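PDB 4OHF: cytosolic IMP-GMP specific 5'-nucleotidase from Legionella pneumophila subsp. pneumophila, which probably hydrolyses the 5'-phosphate of selected nucleoside monophosphates such as IMP and GMP in the cytosol, using a magnesium ion. Local coordinates for residues V6-I11 against T444-N449; R10-R15 against F426-M431; I17-L22 against L291-D296. One frame throughout, in Å; residues are numbered along the deposited sequence.

How the contacts relate
The three contacts follow one another from the N-terminus: 6-11, 10-15 and 17-22 come in order, the first two sharing Arg-10 and Ile-11. Contacts 1 and 2 adjoin, with centres about 6 Å apart. Strand 7-8 edges the main sheet beside strand 429-431, and strand 12-13 pairs with strand 445-446 in a two-stranded sheet. Contact 3, its centre about 14 Å from that of contact 2, lies at strand 19-22 in the same main sheet and is nested within the loops that the other two close. Met-14 touches Ile-20 between contacts 2 and 3. In contacts 1 and 2 the N-terminal run packs with late parts of the chain before entering the core at strand 19-22.

Contact 1 (V6-I11 against T444-N449); sequences VFVNRI and TYFRAN. With PO4 (phosphate ion), chain I.
The ring of Phe-446 is overlapped by Val-6 and Val-8, whose side chains run at about a right angle to that of Phe-446. The contact joins strand 7-8, at the margin of the main sheet of this HAD-like fold, to the C-terminal strand 445-446, and no hydrogen bond links the two segments. Val-6 CG1 reaches Phe-446 CE1 at 3.6 Å, and Val-8 CG2 sits 3.7 Å from CD1 of the same ring; both methyls come obliquely, neither over the face nor at the edge. Thr-444 CG2 lies above the centre of one ring face, from within the same segment. With CG1 opposite the backbone N (chi1 -168°), Val-8 keeps both methyls against 444-449: CG1 runs beside the Arg-447 carbonyl and comes 4.3 Å from Ala-448 CB.

Farther along, Ile-11 lies against both Tyr-445 and Arg-447. Its CG2 meets the hydroxyl end of the tyrosine, 3.5 Å from Tyr-445 CZ, while CD1 lies 3.7 Å from Arg-447 NH1, isoleucine and arginine running alongside each other in the same direction. Tyr-445 CE2 sits above the centre of the Arg-447 guanidinium. The second subunit adds Lys-351, whose NZ bonds to Tyr-445 O. Between the backbones, the CA-H of Ile-11 points at Phe-446 O, with CA and O 3.0 Å apart and an angle of 155° at the hydrogen.

Contact 2 (R10-R15 against F426-M431); sequences RIINMR and FACIYM. With PO4 (phosphate ion), chain I.
Arg-10 has CG beside its backbone N (chi1 -81°) and a bend at chi3 (-70°), and these torsions bring its guanidinium to Cys-428, whose CA lies over one face of the group. The contact is made where the chain enters strand 429-431 of the main sheet of the HAD-like fold, just after helix 418-426. Arg-10 N donates to Cys-428 O at 3.1 Å, in the carbonyl plane and on a lone pair. Arg-10 is therefore joined to Cys-428 twice, by this backbone bond and by the guanidinium face against CA.

Alongside, Ile-12 supplies two branches. CD1 touches Cys-428 SG at 3.8 Å, and CG2 meets Ile-429 CG2 at 3.9 Å, the isoleucines crossing at about a right angle in a buried apolar patch.

The guanidinium also grips a phosphate ion, probably from the crystallisation liquor, which lies at its edge, in its plane. Lys-313, Arg-319 and Thr-320 N of the same chain, with the hydroxyl of Tyr-113 of the second subunit, complete the anion site. Together with Arg-10 NH1 to Asp-424 O, two phosphate bonds hold the group's rotation: Arg-10 NE to phosphate O3 at 3.2 Å, and Arg-10 NH2 to phosphate O2 at 3.0 Å, nearly straight at 176°.

Contact 3 (I17-L22 against L291-D296); sequences IKLIGL and LGVGGD
Leu-19 meets Leu-291 and Val-293 in the apolar part of the contact, and no hydrogen bond joins the two segments. Leu-19 CG lies beside the backbone N (chi1 -64°), which carries its methyls to the loop. There the two leucines reach toward each other tip to tip: Leu-291 CD2 sits against both methyls of Leu-19, 3.3 Å from CD2 and 3.5 Å from CD1. Leu-19 CD1 also reaches Val-293 CG2 at 3.9 Å, as the two side chains pass at a slant. Ile-298 and Phe-206 from the neighbouring strands pack beside Leu-19. The extended chain of Lys-18 slides past Val-293 in the opposite direction, bringing its CD to 4.0 Å from Val-293 CG1.

A methyl meets a backbone carbonyl where Ile-17 CD1 lies 3.4 Å from Asp-296 O.

Polar links run through Glu-297, the residue that follows the loop segment. Its OE2 forms a salt bridge with Lys-18 NZ and its OE1 accepts from Gly-294 N, so one carboxylate ties the strand's entrance to the loop. The loop itself begins with a Schellman motif after helix 284-290, where Gly-292 has positive phi (48°).

From this end, strand 19-22 runs parallel to strands 298-302 and 204-208 and leads to Asp-23 and Asp-25, which bind magnesium together with Asp-303 just beyond strand 298-302. The contact thus packs a helix-to-strand loop against the start of a central strand, remote from the metal, in the parallel α/β core typical of the HAD fold.

Contact 1 (V6-I11 against T444-N449)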
ATOM      1  N   VAL B   6      17.249  32.144  16.009  1.00 49.14           N
ATOM      2  CA  VAL B   6      16.348  31.004  15.993  1.00 45.10           C
ATOM      3  C   VAL B   6      15.301  31.290  14.925  1.00 43.92           C
ATOM      4  O   VAL B   6      14.604  32.288  14.981  1.00 44.12           O
ATOM      5  CB  VAL B   6      15.671  30.796  17.366  1.00 44.10           C
ATOM      6  CG1 VAL B   6      14.530  29.795  17.244  1.00 39.05           C
ATOM      7  CG2 VAL B   6      16.701  30.295  18.370  1.00 40.64           C
ATOM      8  N   PHE B   7      15.209  30.411  13.940  1.00 42.73           N
ATOM      9  CA  PHE B   7      14.266  30.574  12.852  1.00 43.08           C
ATOM     10  C   PHE B   7      12.973  29.876  13.187  1.00 41.55           C
ATOM     11  O   PHE B   7      12.986  28.752  13.679  1.00 41.14           O
ATOM     12  CB  PHE B   7      14.904  30.034  11.590  1.00 45.97           C
ATOM     13  CG  PHE B   7      16.278  30.580  11.379  1.00 51.38           C
ATOM     14  CD1 PHE B   7      16.467  31.941  11.147  1.00 52.15           C
ATOM     15  CD2 PHE B   7      17.394  29.761  11.511  1.00 51.76           C
ATOM     16  CE1 PHE B   7      17.752  32.476  11.057  1.00 55.29           C
ATOM     17  CE2 PHE B   7      18.680  30.284  11.424  1.00 54.07           C
ATOM     18  CZ  PHE B   7      18.864  31.644  11.197  1.00 55.64           C
ATOM     19  N   VAL B   8      11.858  30.558  12.927  1.00 39.44           N
ATOM     20  CA  VAL B   8      10.538  30.043  13.266  1.00 38.51           C
ATOM     21  C   VAL B   8       9.658  29.693  12.073  1.00 37.87           C
ATOM     22  O   VAL B   8       9.411  30.527  11.208  1.00 36.44           O
ATOM     23  CB  VAL B   8       9.781  31.064  14.161  1.00 36.69           C
ATOM     24  CG1 VAL B   8       8.554  30.424  14.762  1.00 35.33           C
ATOM     25  CG2 VAL B   8      10.716  31.604  15.242  1.00 34.54           C
ATOM     26  N   ASN B   9       9.194  28.446  12.037  1.00 37.46           N
ATOM     27  CA  ASN B   9       8.308  27.989  10.971  1.00 39.64           C
ATOM     28  C   ASN B   9       6.854  28.011  11.443  1.00 40.67           C
ATOM     29  O   ASN B   9       5.939  28.233  10.660  1.00 41.38           O
ATOM     30  CB  ASN B   9       8.659  26.564  10.526  1.00 36.78           C
ATOM     31  CG  ASN B   9      10.014  26.484   9.839  1.00 39.50           C
ATOM     32  OD1 ASN B   9      10.377  27.369   9.060  1.00 39.18           O
ATOM     33  ND2 ASN B   9      10.765  25.414  10.113  1.00 36.98           N
ATOM     34  N   ARG B  10       6.656  27.776  12.733  1.00 42.57           N
ATOM     35  CA  ARG B  10       5.324  27.743  13.325  1.00 44.09           C
ATOM     36  C   ARG B  10       5.399  28.202  14.765  1.00 45.56           C
ATOM     37  O   ARG B  10       6.405  27.996  15.439  1.00 44.48           O
ATOM     38  CB  ARG B  10       4.763  26.329  13.337  1.00 42.34           C
ATOM     39  CG  ARG B  10       4.167  25.843  12.061  1.00 44.51           C
ATOM     40  CD  ARG B  10       3.605  24.441  12.278  1.00 46.00           C
ATOM     41  NE  ARG B  10       4.661  23.456  12.476  1.00 47.06           N
ATOM     42  CZ  ARG B  10       5.575  23.172  11.551  1.00 48.57           C
ATOM     43  NH1 ARG B  10       5.545  23.806  10.376  1.00 45.63           N
ATOM     44  NH2 ARG B  10       6.514  22.262  11.799  1.00 45.50           N
ATOM     45  N   ILE B  11       4.312  28.804  15.231  1.00 46.23           N
ATOM     46  CA  ILE B  11       4.226  29.281  16.598  1.00 46.72           C
ATOM     47  C   ILE B  11       4.504  28.183  17.622  1.00 44.74           C
ATOM     48  O   ILE B  11       4.064  27.054  17.459  1.00 43.30           O
ATOM     49  CB  ILE B  11       2.806  29.821  16.908  1.00 49.23           C
ATOM     50  CG1 ILE B  11       2.535  31.091  16.104  1.00 50.31           C
ATOM     51  CG2 ILE B  11       2.648  30.086  18.413  1.00 48.26           C
ATOM     52  CD1 ILE B  11       1.081  31.535  16.164  1.00 50.83           C
ATOM     53  N   THR B 444      10.000  32.737  25.837  1.00 50.20           N
ATOM     54  CA  THR B 444       9.853  33.245  24.475  1.00 46.24           C
ATOM     55  C   THR B 444       8.665  32.696  23.684  1.00 45.67           C
ATOM     56  O   THR B 444       8.454  31.490  23.623  1.00 44.51           O
ATOM     57  CB  THR B 444      11.115  32.937  23.653  1.00 45.31           C
ATOM     58  OG1 THR B 444      12.270  33.467  24.322  1.00 46.70           O
ATOM     59  CG2 THR B 444      11.009  33.543  22.277  1.00 44.42           C
ATOM     60  N   TYR B 445       7.888  33.584  23.074  1.00 44.53           N
ATOM     61  CA  TYR B 445       6.766  33.143  22.248  1.00 44.15           C
ATOM     62  C   TYR B 445       7.274  33.294  20.807  1.00 44.82           C
ATOM     63  O   TYR B 445       7.408  34.417  20.307  1.00 46.31           O
ATOM     64  CB  TYR B 445       5.539  34.032  22.458  1.00 41.30           C
ATOM     65  CG  TYR B 445       4.253  33.521  21.821  1.00 40.03           C
ATOM     66  CD1 TYR B 445       3.298  32.848  22.581  1.00 39.53           C
ATOM     67  CD2 TYR B 445       3.980  33.735  20.464  1.00 40.12           C
ATOM     68  CE1 TYR B 445       2.095  32.404  22.018  1.00 38.57           C
ATOM     69  CE2 TYR B 445       2.783  33.291  19.886  1.00 38.61           C
ATOM     70  CZ  TYR B 445       1.840  32.624  20.676  1.00 40.97           C
ATOM     71  OH  TYR B 445       0.650  32.175  20.131  1.00 39.95           O
ATOM     72  N   PHE B 446       7.571  32.170  20.161  1.00 43.05           N
ATOM     73  CA  PHE B 446       8.072  32.164  18.796  1.00 43.12           C
ATOM     74  C   PHE B 446       6.971  32.241  17.738  1.00 45.15           C
ATOM     75  O   PHE B 446       6.046  31.420  17.725  1.00 46.58           O
ATOM     76  CB  PHE B 446       8.899  30.898  18.552  1.00 41.41           C
ATOM     77  CG  PHE B 446      10.229  30.880  19.260  1.00 41.47           C
ATOM     78  CD1 PHE B 446      11.251  31.749  18.886  1.00 39.94           C
ATOM     79  CD2 PHE B 446      10.474  29.975  20.283  1.00 41.76           C
ATOM     80  CE1 PHE B 446      12.494  31.709  19.521  1.00 38.88           C
ATOM     81  CE2 PHE B 446      11.718  29.933  20.920  1.00 40.67           C
ATOM     82  CZ  PHE B 446      12.721  30.800  20.537  1.00 39.44           C
ATOM     83  N   ARG B 447       7.077  33.228  16.853  1.00 47.19           N
ATOM     84  CA  ARG B 447       6.124  33.407  15.754  1.00 50.46           C
ATOM     85  C   ARG B 447       6.887  33.423  14.433  1.00 52.08           C
ATOM     86  O   ARG B 447       8.075  33.761  14.381  1.00 51.82           O
ATOM     87  CB  ARG B 447       5.356  34.728  15.878  1.00 51.44           C
ATOM     88  CG  ARG B 447       4.307  34.782  16.967  1.00 53.64           C
ATOM     89  CD  ARG B 447       3.795  36.213  17.145  1.00 56.56           C
ATOM     90  NE  ARG B 447       2.807  36.308  18.215  1.00 58.37           N
ATOM     91  CZ  ARG B 447       1.606  35.748  18.154  1.00 59.06           C
ATOM     92  NH1 ARG B 447       1.256  35.069  17.073  1.00 59.20           N
ATOM     93  NH2 ARG B 447       0.772  35.838  19.183  1.00 60.17           N
ATOM     94  N   ALA B 448       6.197  33.070  13.358  1.00 53.16           N
ATOM     95  CA  ALA B 448       6.822  33.066  12.051  1.00 53.56           C
ATOM     96  C   ALA B 448       6.452  34.323  11.283  1.00 55.64           C
ATOM     97  O   ALA B 448       5.334  34.826  11.401  1.00 56.71           O
ATOM     98  CB  ALA B 448       6.380  31.858  11.284  1.00 50.98           C
ATOM     99  N   ASN B 449       7.395  34.835  10.506  1.00 57.79           N
ATOM    100  CA  ASN B 449       7.142  36.010   9.688  1.00 61.13           C
ATOM    101  C   ASN B 449       6.276  35.497   8.546  1.00 63.62           C
ATOM    102  O   ASN B 449       6.497  34.385   8.071  1.00 63.81           O
ATOM    103  CB  ASN B 449       8.453  36.547   9.128  1.00 61.16           C
ATOM    104  CG  ASN B 449       9.464  36.872  10.215  1.00 64.17           C
ATOM    105  OD1 ASN B 449      10.679  36.819   9.988  1.00 64.27           O
ATOM    106  ND2 ASN B 449       8.968  37.226  11.403  1.00 65.34           N
TER
HETATM  107  P   PO4 I 502       5.547  21.075  15.555  1.00 68.79           P
HETATM  108  O1  PO4 I 502       6.230  20.972  16.869  1.00 66.49           O
HETATM  109  O2  PO4 I 502       6.552  20.996  14.466  1.00 70.31           O
HETATM  110  O3  PO4 I 502       4.829  22.370  15.472  1.00 71.75           O
HETATM  111  O4  PO4 I 502       4.574  19.967  15.407  1.00 69.89           O

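Contact 2 (R10-R15 against F426-M431)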
ATOM      1  N   ARG B  10       6.656  27.776  12.733  1.00 42.57           N
ATOM      2  CA  ARG B  10       5.324  27.743  13.325  1.00 44.09           C
ATOM      3  C   ARG B  10       5.399  28.202  14.765  1.00 45.56           C
ATOM      4  O   ARG B  10       6.405  27.996  15.439  1.00 44.48           O
ATOM      5  CB  ARG B  10       4.763  26.329  13.337  1.00 42.34           C
ATOM      6  CG  ARG B  10       4.167  25.843  12.061  1.00 44.51           C
ATOM      7  CD  ARG B  10       3.605  24.441  12.278  1.00 46.00           C
ATOM      8  NE  ARG B  10       4.661  23.456  12.476  1.00 47.06           N
ATOM      9  CZ  ARG B  10       5.575  23.172  11.551  1.00 48.57           C
ATOM     10  NH1 ARG B  10       5.545  23.806  10.376  1.00 45.63           N
ATOM     11  NH2 ARG B  10       6.514  22.262  11.799  1.00 45.50           N
ATOM     12  N   ILE B  11       4.312  28.804  15.231  1.00 46.23           N
ATOM     13  CA  ILE B  11       4.226  29.281  16.598  1.00 46.72           C
ATOM     14  C   ILE B  11       4.504  28.183  17.622  1.00 44.74           C
ATOM     15  O   ILE B  11       4.064  27.054  17.459  1.00 43.30           O
ATOM     16  CB  ILE B  11       2.806  29.821  16.908  1.00 49.23           C
ATOM     17  CG1 ILE B  11       2.535  31.091  16.104  1.00 50.31           C
ATOM     18  CG2 ILE B  11       2.648  30.086  18.413  1.00 48.26           C
ATOM     19  CD1 ILE B  11       1.081  31.535  16.164  1.00 50.83           C
ATOM     20  N   ILE B  12       5.264  28.534  18.652  1.00 44.53           N
ATOM     21  CA  ILE B  12       5.518  27.653  19.783  1.00 45.12           C
ATOM     22  C   ILE B  12       5.738  28.571  20.988  1.00 46.69           C
ATOM     23  O   ILE B  12       6.642  29.413  20.994  1.00 46.30           O
ATOM     24  CB  ILE B  12       6.727  26.696  19.608  1.00 45.02           C
ATOM     25  CG1 ILE B  12       6.720  25.709  20.780  1.00 43.43           C
ATOM     26  CG2 ILE B  12       8.058  27.462  19.572  1.00 41.59           C
ATOM     27  CD1 ILE B  12       7.859  24.752  20.798  1.00 43.01           C
ATOM     28  N   ASN B  13       4.866  28.429  21.983  1.00 47.17           N
ATOM     29  CA  ASN B  13       4.915  29.226  23.205  1.00 48.56           C
ATOM     30  C   ASN B  13       5.793  28.496  24.219  1.00 47.98           C
ATOM     31  O   ASN B  13       5.321  27.619  24.922  1.00 47.27           O
ATOM     32  CB  ASN B  13       3.481  29.385  23.725  1.00 49.53           C
ATOM     33  CG  ASN B  13       3.377  30.309  24.915  1.00 50.70           C
ATOM     34  OD1 ASN B  13       4.335  30.990  25.285  1.00 48.95           O
ATOM     35  ND2 ASN B  13       2.193  30.345  25.518  1.00 53.06           N
ATOM     36  N   MET B  14       7.073  28.843  24.291  1.00 49.65           N
ATOM     37  CA  MET B  14       7.967  28.154  25.222  1.00 52.85           C
ATOM     38  C   MET B  14       7.468  28.176  26.664  1.00 54.86           C
ATOM     39  O   MET B  14       7.808  27.295  27.455  1.00 54.39           O
ATOM     40  CB  MET B  14       9.382  28.735  25.165  1.00 52.61           C
ATOM     41  CG  MET B  14      10.178  28.361  23.925  1.00 54.81           C
ATOM     42  SD  MET B  14      10.295  26.584  23.590  1.00 56.44           S
ATOM     43  CE  MET B  14      11.666  26.119  24.638  1.00 52.10           C
ATOM     44  N   ARG B  15       6.666  29.181  26.997  1.00 56.80           N
ATOM     45  CA  ARG B  15       6.111  29.323  28.339  1.00 57.98           C
ATOM     46  C   ARG B  15       5.285  28.097  28.701  1.00 57.15           C
ATOM     47  O   ARG B  15       5.303  27.647  29.847  1.00 58.65           O
ATOM     48  CB  ARG B  15       5.233  30.580  28.409  1.00 61.22           C
ATOM     49  CG  ARG B  15       4.415  30.735  29.696  1.00 65.00           C
ATOM     50  CD  ARG B  15       4.991  31.792  30.633  1.00 66.32           C
ATOM     51  NE  ARG B  15       5.104  33.099  29.988  1.00 66.31           N
ATOM     52  CZ  ARG B  15       5.541  34.196  30.604  1.00 66.91           C
ATOM     53  NH1 ARG B  15       5.897  34.140  31.882  1.00 66.85           N
ATOM     54  NH2 ARG B  15       5.639  35.343  29.939  1.00 65.01           N
ATOM     55  N   PHE B 426       8.926  19.319   9.656  1.00 38.62           N
ATOM     56  CA  PHE B 426       9.263  18.674  10.904  1.00 36.99           C
ATOM     57  C   PHE B 426       9.594  19.612  12.050  1.00 36.00           C
ATOM     58  O   PHE B 426       9.279  19.314  13.192  1.00 37.31           O
ATOM     59  CB  PHE B 426      10.425  17.701  10.676  1.00 38.16           C
ATOM     60  CG  PHE B 426      10.974  17.094  11.939  1.00 41.45           C
ATOM     61  CD1 PHE B 426      11.891  17.793  12.726  1.00 43.86           C
ATOM     62  CD2 PHE B 426      10.580  15.822  12.346  1.00 43.29           C
ATOM     63  CE1 PHE B 426      12.401  17.227  13.898  1.00 44.17           C
ATOM     64  CE2 PHE B 426      11.081  15.248  13.513  1.00 42.61           C
ATOM     65  CZ  PHE B 426      11.991  15.949  14.290  1.00 42.16           C
ATOM     66  N   ALA B 427      10.228  20.738  11.764  1.00 33.97           N
ATOM     67  CA  ALA B 427      10.617  21.645  12.835  1.00 35.27           C
ATOM     68  C   ALA B 427       9.782  22.891  12.973  1.00 35.89           C
ATOM     69  O   ALA B 427       9.608  23.626  12.005  1.00 36.04           O
ATOM     70  CB  ALA B 427      12.087  22.058  12.667  1.00 35.61           C
ATOM     71  N   CYS B 428       9.287  23.146  14.183  1.00 36.69           N
ATOM     72  CA  CYS B 428       8.507  24.354  14.404  1.00 37.05           C
ATOM     73  C   CYS B 428       9.528  25.487  14.437  1.00 35.32           C
ATOM     74  O   CYS B 428       9.241  26.607  14.034  1.00 36.17           O
ATOM     75  CB  CYS B 428       7.691  24.254  15.704  1.00 36.79           C
ATOM     76  SG  CYS B 428       8.589  23.849  17.210  1.00 42.09           S
ATOM     77  N   ILE B 429      10.737  25.168  14.894  1.00 35.45           N
ATOM     78  CA  ILE B 429      11.840  26.132  14.931  1.00 34.74           C
ATOM     79  C   ILE B 429      13.136  25.366  14.716  1.00 35.56           C
ATOM     80  O   ILE B 429      13.216  24.161  14.997  1.00 35.37           O
ATOM     81  CB  ILE B 429      11.952  26.893  16.290  1.00 32.87           C
ATOM     82  CG1 ILE B 429      12.392  25.938  17.395  1.00 32.20           C
ATOM     83  CG2 ILE B 429      10.634  27.525  16.643  1.00 28.58           C
ATOM     84  CD1 ILE B 429      12.730  26.610  18.674  1.00 31.33           C
ATOM     85  N   TYR B 430      14.139  26.057  14.188  1.00 35.17           N
ATOM     86  CA  TYR B 430      15.436  25.456  13.956  1.00 33.46           C
ATOM     87  C   TYR B 430      16.531  26.504  14.115  1.00 34.92           C
ATOM     88  O   TYR B 430      16.296  27.693  13.971  1.00 34.23           O
ATOM     89  CB  TYR B 430      15.496  24.790  12.584  1.00 33.02           C
ATOM     90  CG  TYR B 430      15.238  25.691  11.407  1.00 33.53           C
ATOM     91  CD1 TYR B 430      13.944  26.049  11.062  1.00 33.63           C
ATOM     92  CD2 TYR B 430      16.295  26.161  10.612  1.00 33.37           C
ATOM     93  CE1 TYR B 430      13.691  26.848   9.959  1.00 34.84           C
ATOM     94  CE2 TYR B 430      16.058  26.954   9.508  1.00 33.59           C
ATOM     95  CZ  TYR B 430      14.750  27.296   9.187  1.00 36.42           C
ATOM     96  OH  TYR B 430      14.488  28.100   8.103  1.00 37.04           O
ATOM     97  N   MET B 431      17.729  26.051  14.456  1.00 37.13           N
ATOM     98  CA  MET B 431      18.848  26.945  14.686  1.00 37.98           C
ATOM     99  C   MET B 431      20.117  26.188  14.328  1.00 39.00           C
ATOM    100  O   MET B 431      20.089  24.976  14.170  1.00 40.28           O
ATOM    101  CB  MET B 431      18.874  27.363  16.161  1.00 39.50           C
ATOM    102  CG  MET B 431      18.820  26.200  17.204  1.00 40.48           C
ATOM    103  SD  MET B 431      17.160  25.522  17.670  1.00 42.68           S
ATOM    104  CE  MET B 431      16.207  26.864  17.373  1.00 37.28           C
TER
HETATM  105  P   PO4 I 502       5.547  21.075  15.555  1.00 68.79           P
HETATM  106  O1  PO4 I 502       6.230  20.972  16.869  1.00 66.49           O
HETATM  107  O2  PO4 I 502       6.552  20.996  14.466  1.00 70.31           O
HETATM  108  O3  PO4 I 502       4.829  22.370  15.472  1.00 71.75           O
HETATM  109  O4  PO4 I 502       4.574  19.967  15.407  1.00 69.89           O

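Contact 3 (I17-L22 against L291-D296)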
ATOM      1  N   ILE B  17       5.734  25.089  27.562  1.00 48.20           N
ATOM      2  CA  ILE B  17       6.518  23.870  27.394  1.00 45.15           C
ATOM      3  C   ILE B  17       7.107  23.473  28.747  1.00 44.41           C
ATOM      4  O   ILE B  17       7.876  24.225  29.346  1.00 41.04           O
ATOM      5  CB  ILE B  17       7.669  24.077  26.375  1.00 43.88           C
ATOM      6  CG1 ILE B  17       7.096  24.192  24.968  1.00 41.83           C
ATOM      7  CG2 ILE B  17       8.668  22.922  26.451  1.00 41.02           C
ATOM      8  CD1 ILE B  17       6.322  22.972  24.518  1.00 39.78           C
ATOM      9  N   LYS B  18       6.759  22.283  29.218  1.00 43.71           N
ATOM     10  CA  LYS B  18       7.244  21.841  30.515  1.00 45.80           C
ATOM     11  C   LYS B  18       8.519  21.009  30.464  1.00 45.36           C
ATOM     12  O   LYS B  18       9.402  21.149  31.313  1.00 45.14           O
ATOM     13  CB  LYS B  18       6.142  21.068  31.249  1.00 47.72           C
ATOM     14  CG  LYS B  18       4.944  21.907  31.655  1.00 48.04           C
ATOM     15  CD  LYS B  18       3.906  21.027  32.342  1.00 52.46           C
ATOM     16  CE  LYS B  18       2.659  21.804  32.760  1.00 53.35           C
ATOM     17  NZ  LYS B  18       1.598  20.868  33.271  1.00 56.70           N
ATOM     18  N   LEU B  19       8.618  20.135  29.474  1.00 44.85           N
ATOM     19  CA  LEU B  19       9.798  19.301  29.336  1.00 42.45           C
ATOM     20  C   LEU B  19      10.450  19.480  27.967  1.00 41.96           C
ATOM     21  O   LEU B  19       9.769  19.553  26.941  1.00 41.19           O
ATOM     22  CB  LEU B  19       9.435  17.829  29.534  1.00 41.64           C
ATOM     23  CG  LEU B  19       8.905  17.401  30.902  1.00 42.21           C
ATOM     24  CD1 LEU B  19       7.513  16.802  30.757  1.00 41.38           C
ATOM     25  CD2 LEU B  19       9.849  16.375  31.511  1.00 41.50           C
ATOM     26  N   ILE B  20      11.777  19.575  27.966  1.00 40.14           N
ATOM     27  CA  ILE B  20      12.537  19.683  26.734  1.00 40.13           C
ATOM     28  C   ILE B  20      13.412  18.431  26.589  1.00 39.86           C
ATOM     29  O   ILE B  20      14.334  18.209  27.372  1.00 39.93           O
ATOM     30  CB  ILE B  20      13.437  20.923  26.725  1.00 38.09           C
ATOM     31  CG1 ILE B  20      12.588  22.181  26.611  1.00 37.15           C
ATOM     32  CG2 ILE B  20      14.371  20.863  25.554  1.00 36.32           C
ATOM     33  CD1 ILE B  20      13.380  23.450  26.749  1.00 33.31           C
ATOM     34  N   GLY B  21      13.094  17.614  25.592  1.00 40.09           N
ATOM     35  CA  GLY B  21      13.850  16.402  25.341  1.00 40.52           C
ATOM     36  C   GLY B  21      14.968  16.685  24.362  1.00 39.67           C
ATOM     37  O   GLY B  21      14.731  17.199  23.267  1.00 37.07           O
ATOM     38  N   LEU B  22      16.191  16.350  24.758  1.00 38.67           N
ATOM     39  CA  LEU B  22      17.343  16.600  23.903  1.00 38.46           C
ATOM     40  C   LEU B  22      18.010  15.353  23.368  1.00 38.27           C
ATOM     41  O   LEU B  22      18.296  14.419  24.110  1.00 40.16           O
ATOM     42  CB  LEU B  22      18.407  17.417  24.647  1.00 36.37           C
ATOM     43  CG  LEU B  22      18.014  18.787  25.207  1.00 38.00           C
ATOM     44  CD1 LEU B  22      19.163  19.351  26.059  1.00 34.20           C
ATOM     45  CD2 LEU B  22      17.667  19.725  24.063  1.00 33.93           C
ATOM     46  N   LEU B 291       4.345  11.132  33.089  1.00 61.61           N
ATOM     47  CA  LEU B 291       4.736  12.450  33.577  1.00 60.75           C
ATOM     48  C   LEU B 291       3.489  13.303  33.753  1.00 60.14           C
ATOM     49  O   LEU B 291       3.560  14.460  34.167  1.00 60.41           O
ATOM     50  CB  LEU B 291       5.702  13.129  32.609  1.00 61.30           C
ATOM     51  CG  LEU B 291       7.178  12.924  32.948  1.00 61.79           C
ATOM     52  CD1 LEU B 291       7.866  12.122  31.864  1.00 62.04           C
ATOM     53  CD2 LEU B 291       7.838  14.267  33.116  1.00 62.54           C
ATOM     54  N   GLY B 292       2.344  12.713  33.428  1.00 59.12           N
ATOM     55  CA  GLY B 292       1.079  13.409  33.551  1.00 57.37           C
ATOM     56  C   GLY B 292       1.077  14.801  32.949  1.00 57.07           C
ATOM     57  O   GLY B 292       0.803  15.783  33.641  1.00 56.93           O
ATOM     58  N   VAL B 293       1.397  14.893  31.662  1.00 55.46           N
ATOM     59  CA  VAL B 293       1.400  16.175  30.968  1.00 53.72           C
ATOM     60  C   VAL B 293       0.881  15.956  29.564  1.00 52.31           C
ATOM     61  O   VAL B 293       0.686  14.824  29.138  1.00 49.87           O
ATOM     62  CB  VAL B 293       2.823  16.814  30.848  1.00 54.55           C
ATOM     63  CG1 VAL B 293       3.395  17.099  32.219  1.00 53.18           C
ATOM     64  CG2 VAL B 293       3.745  15.908  30.040  1.00 53.50           C
ATOM     65  N   GLY B 294       0.650  17.055  28.857  1.00 53.14           N
ATOM     66  CA  GLY B 294       0.177  16.964  27.492  1.00 52.47           C
ATOM     67  C   GLY B 294       1.376  16.851  26.575  1.00 52.56           C
ATOM     68  O   GLY B 294       2.424  17.463  26.822  1.00 51.14           O
ATOM     69  N   GLY B 295       1.225  16.061  25.522  1.00 52.31           N
ATOM     70  CA  GLY B 295       2.307  15.882  24.574  1.00 52.96           C
ATOM     71  C   GLY B 295       2.824  17.199  24.036  1.00 52.94           C
ATOM     72  O   GLY B 295       4.029  17.380  23.872  1.00 54.19           O
ATOM     73  N   ASP B 296       1.912  18.128  23.769  1.00 52.20           N
ATOM     74  CA  ASP B 296       2.287  19.431  23.237  1.00 50.96           C
ATOM     75  C   ASP B 296       3.004  20.299  24.275  1.00 49.53           C
ATOM     76  O   ASP B 296       3.352  21.448  24.006  1.00 47.49           O
ATOM     77  CB  ASP B 296       1.043  20.145  22.686  1.00 52.71           C
ATOM     78  CG  ASP B 296       0.028  20.483  23.769  1.00 55.42           C
ATOM     79  OD1 ASP B 296      -0.119  19.684  24.717  1.00 57.64           O
ATOM     80  OD2 ASP B 296      -0.635  21.539  23.670  1.00 55.37           O
TER